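Local structure of probable zinc protease PqqL (Escherichia coli, 6OFT) at residues A[75-79]-A[80-84]; A[126-129]-A[130-134]; A[215-218]-A[219-223]. The protein is probably a periplasmic zinc metalloendopeptidase of the M16 family, this chain being the first half of the protein. All blocks are in the same frame, centred on the assembly; numbering follows the deposited sequence.

Contact 1 of 3, residues A[75-79]-A[80-84]; sequences TFESM and GLRFG
Gly80 N donates to Glu77 O at 3.0 Å, closing a type I turn at the end of helix 71-77. The residue takes a positive phi of 71°. Next, Leu81 N bonds to Phe76 O at 3.0 Å. That oxygen also accepts from Met79 N, on the opposite face of its carbonyl plane. The bonds from Gly80 N and Leu81 N together make a Schellman motif, with Gly80 as the C-prime residue that turns the chain out of the helix. The side chain of Leu81 goes inward. Its CD1 meets the edge of the Phe76 ring, 4.1 Å from CD1 of Phe76, and also touches CB of Met79. Both Phe76 and Leu81 pack further on Val87, in the strand that follows. Glu77 bends at chi2 (-77°), which brings its carboxylate round beside the Arg82 side chain. Arg82 grips it side-on: NE meets OE2 at 2.9 Å, almost straight and on the syn lone pair, and NH2 meets OE1 at 3.0 Å. The carboxylate and guanidinium planes lie 25° apart, so the salt bridge is nearly flat. At Phe83 the link is through water: one molecule donates to Glu77 OE2 and accepts from Phe83 N.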
# COMPACT_ATOMS: atom_id res chain seq x y z
N THR A 75 -9.21 22.48 -20.13
CA THR A 75 -10.57 21.92 -20.17
C THR A 75 -11.03 21.61 -18.74
O THR A 75 -12.16 21.96 -18.38
CB THR A 75 -10.65 20.71 -21.12
OG1 THR A 75 -10.23 21.12 -22.43
CG2 THR A 75 -12.06 20.13 -21.21
N PHE A 76 -10.17 20.98 -17.93
CA PHE A 76 -10.51 20.68 -16.53
C PHE A 76 -10.78 21.98 -15.77
O PHE A 76 -11.78 22.07 -15.08
CB PHE A 76 -9.41 19.86 -15.83
CG PHE A 76 -9.42 18.38 -16.10
CD1 PHE A 76 -10.55 17.61 -15.82
CD2 PHE A 76 -8.29 17.74 -16.59
CE1 PHE A 76 -10.55 16.23 -16.04
CE2 PHE A 76 -8.29 16.35 -16.81
CZ PHE A 76 -9.42 15.61 -16.52
N GLU A 77 -9.90 22.99 -15.93
CA GLU A 77 -10.04 24.31 -15.30
C GLU A 77 -11.38 25.01 -15.64
O GLU A 77 -11.97 25.62 -14.75
CB GLU A 77 -8.83 25.20 -15.61
CG GLU A 77 -7.59 24.89 -14.77
CD GLU A 77 -7.55 25.38 -13.32
OE1 GLU A 77 -8.26 26.36 -12.99
OE2 GLU A 77 -6.79 24.79 -12.52
N SER A 78 -11.88 24.86 -16.89
CA SER A 78 -13.16 25.43 -17.34
C SER A 78 -14.39 24.78 -16.67
O SER A 78 -15.51 25.29 -16.77
CB SER A 78 -13.29 25.36 -18.87
OG SER A 78 -13.62 24.05 -19.29
N MET A 79 -14.18 23.64 -16.00
CA MET A 79 -15.21 22.90 -15.26
C MET A 79 -14.94 23.01 -13.76
O MET A 79 -15.57 22.31 -12.97
CB MET A 79 -15.24 21.42 -15.70
CG MET A 79 -15.52 21.23 -17.20
SD MET A 79 -15.69 19.48 -17.63
CE MET A 79 -13.96 18.94 -17.53
N GLY A 80 -14.00 23.89 -13.39
CA GLY A 80 -13.61 24.17 -12.01
C GLY A 80 -12.84 23.04 -11.35
O GLY A 80 -12.86 22.91 -10.12
N LEU A 81 -12.15 22.24 -12.15
CA LEU A 81 -11.38 21.08 -11.68
C LEU A 81 -9.89 21.39 -11.79
O LEU A 81 -9.39 21.75 -12.85
CB LEU A 81 -11.82 19.81 -12.45
CG LEU A 81 -13.33 19.51 -12.39
CD1 LEU A 81 -13.75 18.40 -13.38
CD2 LEU A 81 -13.78 19.14 -10.96
N ARG A 82 -9.20 21.33 -10.65
CA ARG A 82 -7.80 21.73 -10.54
C ARG A 82 -6.86 20.57 -10.29
O ARG A 82 -7.13 19.72 -9.46
CB ARG A 82 -7.66 22.79 -9.42
CG ARG A 82 -6.27 23.39 -9.28
CD ARG A 82 -6.36 24.80 -8.73
NE ARG A 82 -6.77 25.75 -9.77
CZ ARG A 82 -7.09 27.02 -9.53
NH1 ARG A 82 -7.05 27.50 -8.30
NH2 ARG A 82 -7.45 27.81 -10.53
N PHE A 83 -5.74 20.56 -11.03
CA PHE A 83 -4.68 19.57 -10.88
C PHE A 83 -4.09 19.70 -9.47
O PHE A 83 -3.83 20.81 -9.00
CB PHE A 83 -3.60 19.76 -11.97
CG PHE A 83 -2.53 18.69 -11.91
CD1 PHE A 83 -2.77 17.41 -12.41
CD2 PHE A 83 -1.31 18.94 -11.30
CE1 PHE A 83 -1.80 16.41 -12.32
CE2 PHE A 83 -0.34 17.94 -11.22
CZ PHE A 83 -0.59 16.68 -11.72
N GLY A 84 -3.94 18.56 -8.80
CA GLY A 84 -3.44 18.51 -7.43
C GLY A 84 -4.54 18.60 -6.39
O GLY A 84 -4.28 18.38 -5.21
O HOH W 1 -5.23 22.65 -12.85

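Contact 2 of 3, residues A[126-129]-A[130-134]; sequences FEKL and EVDAE
The first two turns of helix 128-144 carry this contact, with Glu127 at the N-cap position. Glu134, a predicted zinc ligand, lies at the end of this piece. Val131 N donates to Glu127 O at 2.9 Å and starts the regular i to i+4 ladder. Asp132 N to Lys128 O and Ala133 N to Leu129 O continue it. On one flank Lys128 and Asp132 form a salt bridge, NZ to OD2, at 3.0 Å. The ammonium uses the syn lone pair of OD2. Lys128 leaves the backbone with CG anti to N (chi1 -160°), and bends at chi2 and chi4 bring its end round to the carboxylate. The other oxygen, OD1, bonds to Arg135 NE, so Asp132 is held between two cations and is probably kept ionised. On another flank Glu127 and Glu130 lie side by side, CB of Glu127 4.1 Å from CG of Glu130. Their OE2 atoms stay 5.1 Å apart, and one water donates to both, to Glu127 OE2 at 2.7 Å and to Glu130 OE2 at 2.8 Å. This bridge probably eases the repulsion of two like charges. OE1 of Glu127 accepts from Gly69 N, which fixes the carboxylate against the loop there. Val131 CG2 packs against the backbone before it, 3.4 Å from Glu127 O and 4.2 Å from Phe126 CB. The buried side of this piece faces two helices. Val131 packs on Phe55 and Met59 of helix 52-59 and on Pro183 and Leu186 of helix 183-193, while the Phe126 ring meets Tyr190 edge-to-face.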
# COMPACT_ATOMS: atom_id res chain seq x y z
N PHE A 126 2.56 12.84 -27.02
CA PHE A 126 4.00 12.92 -26.72
C PHE A 126 4.75 13.88 -27.66
O PHE A 126 5.72 13.47 -28.30
CB PHE A 126 4.67 11.53 -26.72
CG PHE A 126 4.01 10.51 -25.83
CD1 PHE A 126 4.35 10.40 -24.49
CD2 PHE A 126 3.03 9.66 -26.34
CE1 PHE A 126 3.72 9.47 -23.67
CE2 PHE A 126 2.41 8.72 -25.52
CZ PHE A 126 2.75 8.64 -24.19
N GLU A 127 4.29 15.14 -27.74
CA GLU A 127 4.91 16.20 -28.55
C GLU A 127 6.31 16.47 -27.99
O GLU A 127 6.48 16.56 -26.78
CB GLU A 127 4.08 17.50 -28.47
CG GLU A 127 2.67 17.40 -29.03
CD GLU A 127 1.74 18.51 -28.57
OE1 GLU A 127 0.85 18.23 -27.73
OE2 GLU A 127 1.89 19.66 -29.04
N LYS A 128 7.31 16.55 -28.89
CA LYS A 128 8.73 16.78 -28.57
C LYS A 128 8.93 17.89 -27.53
O LYS A 128 9.58 17.67 -26.51
CB LYS A 128 9.52 17.11 -29.85
CG LYS A 128 11.02 16.90 -29.71
CD LYS A 128 11.81 18.09 -30.22
CE LYS A 128 13.30 17.80 -30.26
NZ LYS A 128 13.88 17.62 -28.90
N LEU A 129 8.33 19.07 -27.79
CA LEU A 129 8.42 20.24 -26.93
C LEU A 129 7.87 19.98 -25.54
O LEU A 129 8.49 20.41 -24.56
CB LEU A 129 7.77 21.47 -27.59
CG LEU A 129 8.60 22.20 -28.67
CD1 LEU A 129 7.71 23.05 -29.57
CD2 LEU A 129 9.70 23.06 -28.06
N GLU A 130 6.75 19.22 -25.44
CA GLU A 130 6.11 18.85 -24.16
C GLU A 130 6.93 17.86 -23.37
O GLU A 130 7.01 17.99 -22.15
CB GLU A 130 4.67 18.33 -24.37
CG GLU A 130 3.70 19.40 -24.86
CD GLU A 130 3.37 20.55 -23.92
OE1 GLU A 130 3.64 20.45 -22.70
OE2 GLU A 130 2.82 21.56 -24.42
N VAL A 131 7.51 16.85 -24.06
CA VAL A 131 8.39 15.84 -23.46
C VAL A 131 9.60 16.58 -22.82
O VAL A 131 9.87 16.38 -21.64
CB VAL A 131 8.81 14.75 -24.49
CG1 VAL A 131 9.93 13.87 -23.95
CG2 VAL A 131 7.61 13.90 -24.91
N ASP A 132 10.26 17.47 -23.59
CA ASP A 132 11.40 18.28 -23.14
C ASP A 132 11.06 19.11 -21.91
O ASP A 132 11.87 19.19 -20.98
CB ASP A 132 11.93 19.17 -24.28
CG ASP A 132 12.60 18.41 -25.41
OD1 ASP A 132 12.98 17.22 -25.21
OD2 ASP A 132 12.77 19.00 -26.50
N ALA A 133 9.83 19.67 -21.86
CA ALA A 133 9.35 20.44 -20.72
C ALA A 133 9.21 19.56 -19.49
O ALA A 133 9.63 19.97 -18.41
CB ALA A 133 8.03 21.12 -21.04
N GLU A 134 8.69 18.32 -19.66
CA GLU A 134 8.51 17.41 -18.54
C GLU A 134 9.82 16.85 -17.96
O GLU A 134 9.82 16.44 -16.80
CB GLU A 134 7.52 16.27 -18.86
CG GLU A 134 6.06 16.66 -18.76
CD GLU A 134 5.60 17.30 -17.47
OE1 GLU A 134 5.76 16.67 -16.39
OE2 GLU A 134 5.04 18.42 -17.54
O HOH W 2 2.49 21.62 -27.23

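Contact 3 of 3, residues A[215-218]-A[219-223]; sequences LIKD and NLSKL
The side-chain amide of Asn219 is the flat group here, and it meets Leu215 at its edge. ND2 donates to Leu215 O at 2.8 Å, with the acceptor close to the amide plane and ND2 in the carbonyl plane, on a lone pair. The N-H...O angle is 157°. Asn219 has CG anti to its own carbonyl carbon (chi1 -66°), which folds the amide back along the helix to that oxygen. The other end of the amide leads out of the turn: OD1 accepts from Gln111 NE2 of helix 107-122. The backbone N of Asn219 makes only weak bonds, to Leu215 O and Ile216 O, both at 3.3 Å. Leu220 N is firmer, 2.8 Å from Ile216 O. On the inner side of the helix CD1 of Leu220 touches CG2 of Ile216 at 4.3 Å, and both side chains pack on Phe201 of strand 199-205. Next comes Ser221. Its OG donates to Lys217 O at 2.6 Å, while its backbone N makes a weak hydrogen bond of 3.5 Å to the same oxygen. The hydroxyl reaches back because chi1 of 67° sets OG between the backbone N and carbonyl carbon. A water donates to Asp218 O and accepts from Lys222 N, bridging the next carbonyl to the type I turn of Leu220 to Leu223. Near the end of helix 209-220, then, the side chains of Asn219 and Ser221 and a water take over carbonyls that the main-chain N-H groups meet weakly or not at all.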
# COMPACT_ATOMS: atom_id res chain seq x y z
N LEU A 215 -22.24 5.77 -19.01
CA LEU A 215 -21.06 6.66 -19.10
C LEU A 215 -19.87 5.89 -19.65
O LEU A 215 -19.22 6.35 -20.57
CB LEU A 215 -20.66 7.22 -17.71
CG LEU A 215 -21.18 8.59 -17.26
CD1 LEU A 215 -20.57 8.96 -15.92
CD2 LEU A 215 -20.87 9.70 -18.27
N ILE A 216 -19.63 4.69 -19.09
CA ILE A 216 -18.53 3.80 -19.47
C ILE A 216 -18.70 3.27 -20.89
O ILE A 216 -17.78 3.42 -21.70
CB ILE A 216 -18.34 2.67 -18.42
CG1 ILE A 216 -17.92 3.25 -17.05
CG2 ILE A 216 -17.37 1.57 -18.90
CD1 ILE A 216 -18.14 2.33 -15.86
N LYS A 217 -19.85 2.64 -21.19
CA LYS A 217 -20.09 2.07 -22.52
C LYS A 217 -20.10 3.13 -23.63
O LYS A 217 -19.48 2.91 -24.67
CB LYS A 217 -21.36 1.20 -22.54
CG LYS A 217 -21.45 0.31 -23.78
CD LYS A 217 -22.63 -0.65 -23.75
CE LYS A 217 -22.81 -1.34 -25.09
NZ LYS A 217 -23.35 -0.42 -26.12
N ASP A 218 -20.75 4.28 -23.40
CA ASP A 218 -20.81 5.35 -24.41
C ASP A 218 -19.46 5.95 -24.75
O ASP A 218 -19.29 6.47 -25.85
CB ASP A 218 -21.75 6.48 -23.97
CG ASP A 218 -23.23 6.15 -23.95
OD1 ASP A 218 -24.02 7.01 -23.49
OD2 ASP A 218 -23.60 5.03 -24.37
N ASN A 219 -18.50 5.90 -23.81
CA ASN A 219 -17.23 6.57 -24.01
C ASN A 219 -16.00 5.67 -24.12
O ASN A 219 -14.97 6.15 -24.57
CB ASN A 219 -17.03 7.58 -22.88
CG ASN A 219 -18.04 8.69 -22.95
OD1 ASN A 219 -18.00 9.53 -23.85
ND2 ASN A 219 -18.98 8.71 -22.03
N LEU A 220 -16.09 4.40 -23.72
CA LEU A 220 -14.89 3.56 -23.72
C LEU A 220 -15.00 2.29 -24.54
O LEU A 220 -13.99 1.59 -24.69
CB LEU A 220 -14.46 3.22 -22.25
CG LEU A 220 -14.11 4.43 -21.35
CD1 LEU A 220 -14.00 4.02 -19.89
CD2 LEU A 220 -12.83 5.14 -21.81
N SER A 221 -16.18 1.98 -25.06
CA SER A 221 -16.36 0.76 -25.85
C SER A 221 -15.80 0.87 -27.28
O SER A 221 -15.48 -0.16 -27.89
CB SER A 221 -17.82 0.29 -25.84
OG SER A 221 -18.68 1.19 -26.52
N LYS A 222 -15.61 2.10 -27.79
CA LYS A 222 -15.06 2.31 -29.14
C LYS A 222 -13.52 2.20 -29.20
O LYS A 222 -12.96 2.25 -30.30
CB LYS A 222 -15.55 3.62 -29.77
CG LYS A 222 -17.02 3.53 -30.24
CD LYS A 222 -17.34 4.45 -31.43
CE LYS A 222 -17.74 5.86 -31.05
NZ LYS A 222 -19.07 5.92 -30.38
N LEU A 223 -12.83 2.04 -28.03
CA LEU A 223 -11.37 1.86 -28.01
C LEU A 223 -11.05 0.53 -28.72
O LEU A 223 -11.70 -0.47 -28.40
CB LEU A 223 -10.80 1.81 -26.57
CG LEU A 223 -10.93 3.04 -25.67
CD1 LEU A 223 -10.59 2.68 -24.23
CD2 LEU A 223 -10.04 4.18 -26.13
O HOH W 3 -17.04 4.73 -26.94
O HOH W 4 -19.93 4.08 -27.78

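How the contacts relate
From the N terminus the three contacts come in series, each in one continuous piece of chain, and none nests in or crosses another. Contact 1 closes the end of helix 71-77 and leads towards edge strand 87-91. Contact 2 opens helix 128-144 beside helix 52-59. Both belong to the insulinase-like M16 region; their nearest atoms are about 8 Å apart. Contact 3 lies at the end of helix 209-220, in the region of the inactive M16 domain, with its centre about 22 Å from that of contact 1. Helix 107-122 joins contacts 1 and 3: Phe76 and Met79 touch it, as do Leu215 and Asn219. Strands 87-91 and 199-205 link them through one six-stranded sheet.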